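Local coordinates for protein kojibiose phosphorylase (Gut metagenome, PDB 6W0P) that belongs to glycoside hydrolase family 65, and combines an N-terminal beta-sheet domain, a central catalytic domain and a small C-terminal domain, at residues 280-283 with 284-288; 291-294 with 295-299; 537-541 with 542-546; 547-550 with 551-554; 103-107 with 108-112. All coordinates share one frame; numbering follows the deposited sequence.

Interaction 1 of 5, residues 280-283 with 284-288; sequences FSFA and DLVKK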
# COMPACT_ATOMS: atom_id res chain seq x y z
N PHE A 280 2.09 -11.14 53.99
CA PHE A 280 0.65 -11.48 53.86
C PHE A 280 0.51 -12.86 53.22
O PHE A 280 1.23 -13.15 52.23
CB PHE A 280 -0.07 -10.39 53.06
CG PHE A 280 0.09 -9.02 53.67
CD1 PHE A 280 -0.61 -8.68 54.82
CD2 PHE A 280 1.01 -8.12 53.15
CE1 PHE A 280 -0.43 -7.44 55.41
CE2 PHE A 280 1.19 -6.88 53.74
CZ PHE A 280 0.48 -6.54 54.87
N SER A 281 -0.34 -13.70 53.80
CA SER A 281 -0.76 -14.99 53.21
C SER A 281 -1.50 -14.74 51.88
O SER A 281 -2.14 -13.67 51.73
CB SER A 281 -1.64 -15.76 54.15
OG SER A 281 -2.91 -15.16 54.20
N PHE A 282 -1.40 -15.70 50.96
CA PHE A 282 -2.17 -15.71 49.69
C PHE A 282 -3.63 -15.44 50.05
O PHE A 282 -4.22 -14.54 49.44
CB PHE A 282 -1.98 -17.02 48.92
CG PHE A 282 -2.59 -17.01 47.54
CD1 PHE A 282 -1.87 -16.54 46.45
CD2 PHE A 282 -3.88 -17.47 47.34
CE1 PHE A 282 -2.44 -16.54 45.18
CE2 PHE A 282 -4.45 -17.45 46.07
CZ PHE A 282 -3.73 -16.98 44.99
N ALA A 283 -4.18 -16.14 51.05
CA ALA A 283 -5.62 -16.07 51.40
C ALA A 283 -5.97 -14.62 51.74
O ALA A 283 -7.07 -14.19 51.34
CB ALA A 283 -5.98 -17.05 52.50
N ASP A 284 -5.08 -13.91 52.44
CA ASP A 284 -5.29 -12.50 52.87
C ASP A 284 -5.18 -11.56 51.66
O ASP A 284 -5.85 -10.51 51.66
CB ASP A 284 -4.32 -12.10 53.98
CG ASP A 284 -4.81 -12.47 55.38
OD1 ASP A 284 -5.95 -13.01 55.50
OD2 ASP A 284 -4.06 -12.19 56.33
N LEU A 285 -4.39 -11.93 50.66
CA LEU A 285 -4.25 -11.13 49.41
C LEU A 285 -5.48 -11.32 48.51
O LEU A 285 -5.81 -10.39 47.77
CB LEU A 285 -2.93 -11.51 48.75
CG LEU A 285 -1.72 -11.08 49.57
CD1 LEU A 285 -0.44 -11.72 49.10
CD2 LEU A 285 -1.61 -9.57 49.58
N VAL A 286 -6.15 -12.46 48.57
CA VAL A 286 -7.46 -12.66 47.89
C VAL A 286 -8.46 -11.68 48.53
O VAL A 286 -9.16 -11.00 47.78
CB VAL A 286 -7.97 -14.11 47.97
CG1 VAL A 286 -9.31 -14.27 47.27
CG2 VAL A 286 -6.95 -15.10 47.39
N LYS A 287 -8.51 -11.59 49.86
CA LYS A 287 -9.42 -10.67 50.60
C LYS A 287 -9.10 -9.23 50.21
O LYS A 287 -10.04 -8.49 49.98
CB LYS A 287 -9.32 -10.86 52.11
CG LYS A 287 -9.92 -12.16 52.63
CD LYS A 287 -9.77 -12.31 54.12
CE LYS A 287 -10.29 -13.63 54.64
NZ LYS A 287 -10.59 -13.55 56.09
N LYS A 288 -7.82 -8.88 50.09
CA LYS A 288 -7.37 -7.53 49.68
C LYS A 288 -7.91 -7.21 48.28
O LYS A 288 -8.50 -6.12 48.12
CB LYS A 288 -5.85 -7.43 49.74
CG LYS A 288 -5.28 -6.06 49.43
CD LYS A 288 -3.78 -6.10 49.40
CE LYS A 288 -3.15 -4.74 49.23
NZ LYS A 288 -1.81 -4.86 48.59
O HOH W 1 -1.65 -12.57 55.94

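Interaction 2 of 5, residues 291-294 with 295-299; sequences KFFN and HFYQK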
# COMPACT_ATOMS: atom_id res chain seq x y z
N LYS A 291 -11.68 -6.59 48.39
CA LYS A 291 -11.98 -5.24 48.94
C LYS A 291 -11.95 -4.22 47.78
O LYS A 291 -12.85 -3.39 47.71
CB LYS A 291 -10.99 -4.87 50.05
CG LYS A 291 -11.54 -3.98 51.15
CD LYS A 291 -10.45 -3.20 51.85
CE LYS A 291 -9.99 -1.98 51.07
NZ LYS A 291 -10.61 -0.74 51.58
N PHE A 292 -10.96 -4.33 46.88
CA PHE A 292 -10.87 -3.47 45.67
C PHE A 292 -12.06 -3.71 44.74
O PHE A 292 -12.66 -2.72 44.30
CB PHE A 292 -9.57 -3.75 44.92
CG PHE A 292 -9.45 -3.04 43.60
CD1 PHE A 292 -10.07 -3.56 42.46
CD2 PHE A 292 -8.69 -1.89 43.48
CE1 PHE A 292 -9.92 -2.92 41.24
CE2 PHE A 292 -8.55 -1.27 42.25
CZ PHE A 292 -9.16 -1.79 41.14
N PHE A 293 -12.42 -4.96 44.42
CA PHE A 293 -13.55 -5.25 43.49
C PHE A 293 -14.90 -4.86 44.12
O PHE A 293 -15.80 -4.43 43.35
CB PHE A 293 -13.52 -6.70 43.02
CG PHE A 293 -12.50 -6.95 41.94
CD1 PHE A 293 -12.74 -6.50 40.65
CD2 PHE A 293 -11.32 -7.62 42.22
CE1 PHE A 293 -11.81 -6.74 39.64
CE2 PHE A 293 -10.39 -7.84 41.22
CZ PHE A 293 -10.63 -7.38 39.94
N ASN A 294 -15.08 -5.05 45.43
CA ASN A 294 -16.35 -4.71 46.13
C ASN A 294 -16.65 -3.23 45.89
O ASN A 294 -17.78 -2.90 45.56
CB ASN A 294 -16.32 -4.98 47.63
CG ASN A 294 -16.37 -6.45 48.00
OD1 ASN A 294 -16.72 -7.31 47.19
ND2 ASN A 294 -16.01 -6.75 49.24
N HIS A 295 -15.65 -2.36 46.06
CA HIS A 295 -15.75 -0.90 45.81
C HIS A 295 -16.26 -0.67 44.38
O HIS A 295 -17.25 0.08 44.24
CB HIS A 295 -14.41 -0.22 46.13
CG HIS A 295 -14.36 1.21 45.72
ND1 HIS A 295 -14.83 2.23 46.54
CD2 HIS A 295 -13.93 1.79 44.58
CE1 HIS A 295 -14.64 3.38 45.93
NE2 HIS A 295 -14.11 3.14 44.72
N PHE A 296 -15.64 -1.29 43.37
CA PHE A 296 -15.99 -1.06 41.94
C PHE A 296 -17.37 -1.65 41.65
O PHE A 296 -18.07 -1.00 40.85
CB PHE A 296 -14.87 -1.47 40.98
CG PHE A 296 -13.76 -0.44 40.94
CD1 PHE A 296 -12.59 -0.61 41.67
CD2 PHE A 296 -13.92 0.76 40.25
CE1 PHE A 296 -11.61 0.37 41.68
CE2 PHE A 296 -12.95 1.74 40.27
CZ PHE A 296 -11.79 1.54 40.99
N TYR A 297 -17.79 -2.75 42.31
CA TYR A 297 -19.12 -3.35 42.05
C TYR A 297 -20.19 -2.48 42.73
O TYR A 297 -21.29 -2.35 42.14
CB TYR A 297 -19.16 -4.85 42.39
CG TYR A 297 -18.46 -5.74 41.39
CD1 TYR A 297 -17.40 -6.55 41.78
CD2 TYR A 297 -18.79 -5.76 40.03
CE1 TYR A 297 -16.73 -7.36 40.87
CE2 TYR A 297 -18.14 -6.57 39.12
CZ TYR A 297 -17.11 -7.38 39.54
OH TYR A 297 -16.43 -8.18 38.68
N GLN A 298 -19.88 -1.85 43.87
CA GLN A 298 -20.79 -0.92 44.59
C GLN A 298 -21.06 0.31 43.70
O GLN A 298 -22.17 0.90 43.83
CB GLN A 298 -20.21 -0.45 45.93
CG GLN A 298 -20.33 -1.46 47.05
CD GLN A 298 -21.74 -1.96 47.27
OE1 GLN A 298 -22.70 -1.18 47.23
NE2 GLN A 298 -21.87 -3.26 47.52
N LYS A 299 -20.09 0.67 42.85
CA LYS A 299 -20.15 1.87 42.00
C LYS A 299 -20.85 1.53 40.67
O LYS A 299 -21.56 2.43 40.14
CB LYS A 299 -18.76 2.50 41.86
CG LYS A 299 -18.35 3.32 43.09
CD LYS A 299 -17.21 4.28 42.88
CE LYS A 299 -16.00 3.61 42.24
NZ LYS A 299 -14.85 4.56 41.99

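Interaction 3 of 5, residues 537-541 with 542-546; sequences ILYDK and ETLLF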
# COMPACT_ATOMS: atom_id res chain seq x y z
N ILE A 537 -21.17 21.24 5.40
CA ILE A 537 -22.04 20.28 6.14
C ILE A 537 -23.18 19.90 5.20
O ILE A 537 -24.12 20.69 5.07
CB ILE A 537 -22.59 20.88 7.46
CG1 ILE A 537 -21.49 21.38 8.40
CG2 ILE A 537 -23.50 19.87 8.16
CD1 ILE A 537 -20.63 20.26 8.95
N LEU A 538 -23.11 18.70 4.61
CA LEU A 538 -24.10 18.22 3.62
C LEU A 538 -25.37 17.80 4.37
O LEU A 538 -25.51 16.61 4.76
CB LEU A 538 -23.48 17.09 2.80
CG LEU A 538 -22.25 17.48 1.99
CD1 LEU A 538 -21.60 16.26 1.38
CD2 LEU A 538 -22.61 18.50 0.90
N TYR A 539 -26.24 18.77 4.64
CA TYR A 539 -27.48 18.56 5.42
C TYR A 539 -28.64 19.12 4.61
O TYR A 539 -28.55 20.28 4.15
CB TYR A 539 -27.41 19.24 6.79
CG TYR A 539 -28.69 19.11 7.57
CD1 TYR A 539 -29.08 17.87 8.03
CD2 TYR A 539 -29.55 20.19 7.77
CE1 TYR A 539 -30.28 17.71 8.72
CE2 TYR A 539 -30.74 20.04 8.48
CZ TYR A 539 -31.10 18.79 8.95
OH TYR A 539 -32.26 18.56 9.63
N ASP A 540 -29.68 18.31 4.43
CA ASP A 540 -30.89 18.72 3.67
C ASP A 540 -32.02 19.02 4.68
O ASP A 540 -32.41 18.11 5.42
CB ASP A 540 -31.20 17.67 2.62
CG ASP A 540 -32.39 18.05 1.77
OD1 ASP A 540 -33.27 18.76 2.31
OD2 ASP A 540 -32.43 17.62 0.61
N LYS A 541 -32.52 20.25 4.74
CA LYS A 541 -33.55 20.65 5.75
C LYS A 541 -34.90 20.01 5.41
O LYS A 541 -35.74 19.93 6.32
CB LYS A 541 -33.67 22.17 5.86
CG LYS A 541 -32.42 22.89 6.37
CD LYS A 541 -32.52 24.42 6.38
CE LYS A 541 -32.74 25.05 5.02
NZ LYS A 541 -33.01 26.51 5.13
N GLU A 542 -35.12 19.58 4.17
CA GLU A 542 -36.39 18.91 3.76
C GLU A 542 -36.39 17.45 4.21
O GLU A 542 -37.38 17.02 4.79
CB GLU A 542 -36.60 18.97 2.23
CG GLU A 542 -36.65 20.39 1.68
CD GLU A 542 -37.59 21.31 2.44
OE1 GLU A 542 -38.77 20.91 2.67
OE2 GLU A 542 -37.13 22.42 2.83
N THR A 543 -35.34 16.67 3.90
CA THR A 543 -35.29 15.20 4.19
C THR A 543 -34.77 14.97 5.62
O THR A 543 -34.96 13.86 6.13
CB THR A 543 -34.43 14.46 3.17
OG1 THR A 543 -33.08 14.86 3.40
CG2 THR A 543 -34.83 14.73 1.73
N LEU A 544 -34.13 15.98 6.20
CA LEU A 544 -33.46 15.91 7.53
C LEU A 544 -32.22 14.99 7.46
O LEU A 544 -31.73 14.61 8.54
CB LEU A 544 -34.45 15.41 8.60
CG LEU A 544 -35.80 16.12 8.72
CD1 LEU A 544 -36.63 15.49 9.82
CD2 LEU A 544 -35.64 17.62 8.99
N LEU A 545 -31.72 14.64 6.26
CA LEU A 545 -30.56 13.70 6.10
C LEU A 545 -29.25 14.48 6.09
O LEU A 545 -29.20 15.58 5.51
CB LEU A 545 -30.70 12.89 4.81
CG LEU A 545 -31.86 11.89 4.77
CD1 LEU A 545 -32.02 11.29 3.38
CD2 LEU A 545 -31.66 10.78 5.79
N PHE A 546 -28.21 13.95 6.73
CA PHE A 546 -26.79 14.27 6.41
C PHE A 546 -26.35 13.33 5.30
O PHE A 546 -26.75 12.12 5.30
CB PHE A 546 -25.89 14.12 7.63
CG PHE A 546 -26.18 15.11 8.72
CD1 PHE A 546 -25.59 16.37 8.73
CD2 PHE A 546 -27.06 14.78 9.74
CE1 PHE A 546 -25.89 17.28 9.74
CE2 PHE A 546 -27.33 15.68 10.76
CZ PHE A 546 -26.74 16.92 10.76
O HOH W 2 -31.33 14.38 1.25

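Interaction 4 of 5, residues 547-550 with 551-554; sequences EQND and GFFD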
# COMPACT_ATOMS: atom_id res chain seq x y z
N GLU A 547 -25.59 13.85 4.33
CA GLU A 547 -24.97 13.00 3.29
C GLU A 547 -23.59 12.64 3.83
O GLU A 547 -22.91 13.55 4.24
CB GLU A 547 -24.91 13.68 1.92
CG GLU A 547 -24.45 12.73 0.81
CD GLU A 547 -24.42 13.29 -0.60
OE1 GLU A 547 -24.38 14.53 -0.75
OE2 GLU A 547 -24.37 12.49 -1.54
N GLN A 548 -23.23 11.36 3.85
CA GLN A 548 -22.02 10.85 4.55
C GLN A 548 -20.78 11.53 3.98
O GLN A 548 -19.87 11.85 4.76
CB GLN A 548 -21.89 9.33 4.43
CG GLN A 548 -20.82 8.79 5.34
CD GLN A 548 -20.76 7.30 5.28
OE1 GLN A 548 -21.69 6.61 5.68
NE2 GLN A 548 -19.64 6.79 4.79
N ASN A 549 -20.74 11.68 2.66
CA ASN A 549 -19.66 12.43 1.97
C ASN A 549 -20.20 12.93 0.63
O ASN A 549 -21.30 12.46 0.21
CB ASN A 549 -18.37 11.60 1.85
CG ASN A 549 -18.54 10.34 1.03
OD1 ASN A 549 -18.47 9.24 1.57
ND2 ASN A 549 -18.73 10.50 -0.28
N ASP A 550 -19.48 13.84 -0.02
CA ASP A 550 -19.86 14.38 -1.35
C ASP A 550 -19.97 13.20 -2.30
O ASP A 550 -18.99 12.42 -2.38
CB ASP A 550 -18.83 15.40 -1.87
CG ASP A 550 -19.35 16.39 -2.90
OD1 ASP A 550 -20.59 16.63 -2.97
OD2 ASP A 550 -18.50 17.01 -3.60
N GLY A 551 -21.12 13.05 -2.96
CA GLY A 551 -21.36 12.01 -3.97
C GLY A 551 -21.79 10.68 -3.35
O GLY A 551 -21.97 9.69 -4.13
N PHE A 552 -21.95 10.61 -2.02
CA PHE A 552 -22.37 9.35 -1.35
C PHE A 552 -23.74 8.88 -1.86
O PHE A 552 -23.83 7.70 -2.19
CB PHE A 552 -22.43 9.44 0.17
CG PHE A 552 -22.64 8.07 0.76
CD1 PHE A 552 -23.91 7.54 0.91
CD2 PHE A 552 -21.56 7.27 1.07
CE1 PHE A 552 -24.09 6.26 1.40
CE2 PHE A 552 -21.74 5.99 1.57
CZ PHE A 552 -23.01 5.49 1.73
N PHE A 553 -24.77 9.72 -1.88
CA PHE A 553 -26.17 9.34 -2.22
C PHE A 553 -26.27 8.72 -3.61
O PHE A 553 -27.11 7.82 -3.79
CB PHE A 553 -27.11 10.55 -2.20
CG PHE A 553 -27.42 11.12 -0.84
CD1 PHE A 553 -27.38 10.32 0.29
CD2 PHE A 553 -27.85 12.43 -0.71
CE1 PHE A 553 -27.73 10.82 1.53
CE2 PHE A 553 -28.20 12.94 0.53
CZ PHE A 553 -28.11 12.14 1.65
N ASP A 554 -25.44 9.19 -4.56
CA ASP A 554 -25.50 8.83 -6.00
C ASP A 554 -24.66 7.58 -6.31
O ASP A 554 -24.71 7.13 -7.46
CB ASP A 554 -25.14 10.01 -6.90
CG ASP A 554 -25.92 9.98 -8.21
OD1 ASP A 554 -27.10 9.60 -8.16
OD2 ASP A 554 -25.34 10.27 -9.26
O HOH W 3 -22.93 15.24 -2.74
O HOH W 4 -24.69 12.46 -4.15

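Interaction 5 of 5, residues 103-107 with 108-112; sequences LDLNK and VKFED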
# COMPACT_ATOMS: atom_id res chain seq x y z
N LEU A 103 5.16 -32.89 34.30
CA LEU A 103 3.75 -32.43 34.16
C LEU A 103 3.61 -31.58 32.88
O LEU A 103 4.28 -30.53 32.77
CB LEU A 103 3.31 -31.67 35.41
CG LEU A 103 1.86 -31.19 35.42
CD1 LEU A 103 0.88 -32.34 35.35
CD2 LEU A 103 1.59 -30.37 36.66
N ASP A 104 2.78 -32.05 31.96
CA ASP A 104 2.39 -31.35 30.71
C ASP A 104 1.04 -31.92 30.27
O ASP A 104 1.02 -33.13 29.92
CB ASP A 104 3.46 -31.55 29.62
CG ASP A 104 3.08 -30.93 28.28
OD1 ASP A 104 2.02 -30.27 28.24
OD2 ASP A 104 3.84 -31.10 27.31
N LEU A 105 -0.03 -31.13 30.32
CA LEU A 105 -1.42 -31.66 30.16
C LEU A 105 -1.68 -32.04 28.69
O LEU A 105 -2.65 -32.72 28.46
CB LEU A 105 -2.44 -30.64 30.65
CG LEU A 105 -2.45 -30.38 32.16
CD1 LEU A 105 -3.65 -29.52 32.54
CD2 LEU A 105 -2.44 -31.67 32.96
N ASN A 106 -0.82 -31.64 27.75
CA ASN A 106 -0.89 -32.09 26.33
C ASN A 106 -0.36 -33.53 26.19
O ASN A 106 -0.69 -34.16 25.19
CB ASN A 106 -0.12 -31.14 25.40
CG ASN A 106 -0.34 -31.42 23.93
OD1 ASN A 106 -1.47 -31.39 23.44
ND2 ASN A 106 0.74 -31.69 23.20
N LYS A 107 0.39 -34.05 27.17
CA LYS A 107 1.01 -35.41 27.12
C LYS A 107 0.47 -36.32 28.23
O LYS A 107 0.15 -37.46 27.92
CB LYS A 107 2.54 -35.29 27.19
CG LYS A 107 3.18 -34.76 25.92
CD LYS A 107 4.69 -34.64 25.98
CE LYS A 107 5.26 -33.92 24.77
NZ LYS A 107 6.74 -33.88 24.78
N VAL A 108 0.35 -35.86 29.47
CA VAL A 108 0.17 -36.77 30.64
C VAL A 108 -1.31 -37.18 30.77
O VAL A 108 -2.14 -36.64 30.04
CB VAL A 108 0.71 -36.13 31.94
CG1 VAL A 108 2.19 -35.77 31.80
CG2 VAL A 108 -0.12 -34.92 32.37
N LYS A 109 -1.59 -38.15 31.64
CA LYS A 109 -2.98 -38.55 32.01
C LYS A 109 -3.40 -37.70 33.21
O LYS A 109 -2.60 -37.56 34.18
CB LYS A 109 -3.08 -40.05 32.29
CG LYS A 109 -3.33 -40.91 31.06
CD LYS A 109 -2.52 -42.18 31.02
CE LYS A 109 -2.43 -42.78 29.63
NZ LYS A 109 -1.82 -44.14 29.67
N PHE A 110 -4.59 -37.11 33.14
CA PHE A 110 -5.14 -36.23 34.21
C PHE A 110 -6.65 -36.39 34.21
O PHE A 110 -7.18 -36.88 33.21
CB PHE A 110 -4.66 -34.79 34.01
CG PHE A 110 -5.17 -34.14 32.76
CD1 PHE A 110 -4.54 -34.32 31.55
CD2 PHE A 110 -6.30 -33.32 32.80
CE1 PHE A 110 -5.02 -33.71 30.40
CE2 PHE A 110 -6.78 -32.72 31.66
CZ PHE A 110 -6.13 -32.90 30.46
N GLU A 111 -7.31 -36.05 35.31
CA GLU A 111 -8.80 -36.11 35.41
C GLU A 111 -9.26 -34.95 36.32
O GLU A 111 -8.40 -34.31 36.93
CB GLU A 111 -9.23 -37.51 35.89
CG GLU A 111 -8.84 -37.77 37.34
CD GLU A 111 -9.02 -39.18 37.88
OE1 GLU A 111 -9.25 -40.12 37.08
OE2 GLU A 111 -8.93 -39.32 39.11
N ASP A 112 -10.57 -34.70 36.38
CA ASP A 112 -11.21 -33.70 37.29
C ASP A 112 -10.49 -32.35 37.17
O ASP A 112 -10.03 -31.84 38.20
CB ASP A 112 -11.22 -34.19 38.73
CG ASP A 112 -12.02 -35.46 38.92
OD1 ASP A 112 -12.89 -35.73 38.06
OD2 ASP A 112 -11.75 -36.19 39.91

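Interaction 1 of 5, residues 280-283 with 284-288
The two phenylalanine rings at this helix start meet their neighbours obliquely, with no partner squarely on a face or at an edge. F282 leans its CE2 corner on V286 CG2 at 3.7 Å, one turn further on, while F280 touches L285 with its CB, 3.9 Å from L285 CD2, and its ring leads away. Between them the chain enters helix 282-300 through a classic N-cap at S281. The side chain of S281 bends back over the first turn (chi1 73°), which brings OG within 3.1 Å of D284 N and lets it accept from this N-H, which at the helix start has no helix carbonyl one turn back. S281 O takes L285 N at 3.0 Å, in the carbonyl plane, and F282 O takes V286 N nearly head-on, so the regular helix pattern starts at once. The first turn is also amphipathic. F282 and L285 press on side chains of strands 135-145, 152-161 and 245-256, whereas A283, D284 and K287 belong to the outer side; K288, further along, forms salt bridges with D146 and D149. A water adds a further link between S281 and D284: it accepts from the backbone N of S281 at 2.8 Å and donates to D284 OD2.

Interaction 2 of 5, residues 291-294 with 295-299
F292 and F296, one helical turn apart, form the tight part of this contact. Atom CE1 of F296 sits over one face of the F292 ring, displaced toward its rim, and comes to 3.3 Å from F292 CZ. The planes are inclined at 43°, an oblique pairing. Different first torsions bring the rings together: F292 has CG anti to the backbone N (chi1 174°), whereas F296 has it anti to the carbonyl carbon (chi1 -78°). F293 and Y297 instead run side by side in the same direction, F293 CB 3.9 Å from Y297 CE1, with Y297 CD1 3.1 Å from F293 O. This is the i to i+4 pattern of an amphipathic helix, and here it equips helix 282-300 to pack on helix 308-324, where F293 meets F319 and both F292 and F296 touch I322. The hydroxyl of Y297 reaches beyond the helix to bond L119 O. On the outward side the side chains of K291, N294, H295 and Q298 are exposed and make few contacts with one another. Weak backbone bonds occur on both sides, H295 N to K291 O and F296 N to F292 O each being long. K299 NZ gives H295 NE2 a weak bond and also bonds S363 O. Q298, bent at chi2, rests its CG 3.3 Å from N294 O.

Interaction 3 of 5, residues 537-541 with 542-546
Y539 and F546 cross obliquely where the two arms of this turn come together. Atom CD1 of Y539 stands 3.6 Å above the F546 ring, over its centre, with the two planes 41° apart, so the tyrosine leans on the phenylalanine without lying flat against it. I537 approaches the same ring differently: its CG2 lies in the ring plane at the edge, 3.9 Å from F546 CE1, the two side chains pointing the same way. Y539 also runs alongside L544, its OH 3.6 Å from L544 CD2, and that hydroxyl is bonded to Q605. With CG anti to the backbone N (chi1 176°), Y539 can span both neighbours. D540 is set at about a right angle to T543 and uses its carboxylate on the backbone instead: OD1 accepts from E542 N at 2.7 Å, nearly along the C-O axis, and weakly from T543 N. T543 OG1 in turn accepts from L545 N at 3.2 Å, and a water joins this hydroxyl to D540 OD2 by a weaker bond. The carboxylates of D540 and E542 stay apart. Helix 603-613 lies against the outgoing arm, N609 bonding both L544 O and F546 N. D540 N meets L545 O almost straight (169°), beside the single antiparallel bridge of Y539 with F546. Chain reversal is thus achieved by a short hairpin-like surface turn of the catalytic domain, in which an Asx turn at D540 and an ST turn at T543 follow one another.

Interaction 4 of 5, residues 547-550 with 551-554
E547 and F553 meet twice, through a hydrogen bond and through a ring face. The backbone N of F553 donates to E547 OE2 at 2.8 Å and 170°, on the anti lone pair, while E547 CG lies 3.5 Å above the centre of the F553 ring with the carboxylate nearly parallel to it, 18° apart. The extended chain of E547 makes both contacts possible. Waters also donate to both oxygens: one to OE2, and another to OE1 and to D550 OD1 while accepting from G551 N at 2.8 Å. In the type II beta turn from N549 to F552, F552 N reaches N549 O at 3.0 Å from well above the carbonyl plane, and G551 takes the positive phi that the third position of this turn calls for. N549 ND2 donates to D550 O at 2.9 Å, again from above the carbonyl plane. Q548 NE2 is bonded to D477, and Q548 CB packs over one face of the F552 ring. F552 and F553 also touch Y613 of helix 603-613, and D554 forms a salt bridge to K467 of the second subunit. With one backbone N-H and two waters donating to its two oxygens, E547 would be expected to remain ionised, and a carboxylate in that state could hold the chain before the turn against F553 just after it.

Interaction 5 of 5, residues 103-107 with 108-112
V108 closes the turn by hydrogen bonding: its backbone N donates to D104 O at 2.8 Å, almost in line with the C=O bond. The same oxygen also accepts K107 N at 3.0 Å, so a single carbonyl receives two successive backbone donors. The D104 side chain adds an Asx turn, OD1 taking N106 N at 3.2 Å from above the carboxylate plane. S51 OG bonds both D104 OD2 and N106 ND2.

The apolar contacts lie beside these bonds. L105 crosses F110 at about a right angle and sets its CD2 over one ring face, 3.6 Å above the plane and toward the rim, a CH-pi contact. F110 can receive it because its CG stands between backbone N and carbonyl carbon (chi1 65°). V108 CG2 approaches L105 CD2 at 4.0 Å and L103 CD1 at 4.1 Å, and W130 of strand 123-132 takes up both L103 and V108.

The turn passes the chain from strand 101-102 of one antiparallel sheet to strand 109-118 of the other. Its chemistry implies that the buried D104 is well provided for, its carbonyl and carboxylate oxygens taken by N-H groups and S51, while L103, L105 and V108 pack with F110 and W130.

Overall arrangement
Interactions 1 and 2 share helix 282-300, about 16 Å apart between centres: the first fits the helix start to the large N-terminal sheet, the second turns its aromatic side to helix 308-324. Interaction 5 lies in the N-terminal domain, at a turn between its two sheets. Interactions 3 and 4 form a pair in the catalytic domain, touching directly, with L538 O probably bonded to E547 N at 2.8 Å; interaction 4 alone lies near the second subunit. Interactions 2 and 3 are surface contacts, the others partly buried. A serine N-cap marks interaction 1, aromatic packing interaction 2, carboxylate-to-backbone bonds interactions 3 and 4, and a two-donor carbonyl with a CH-pi contact interaction 5.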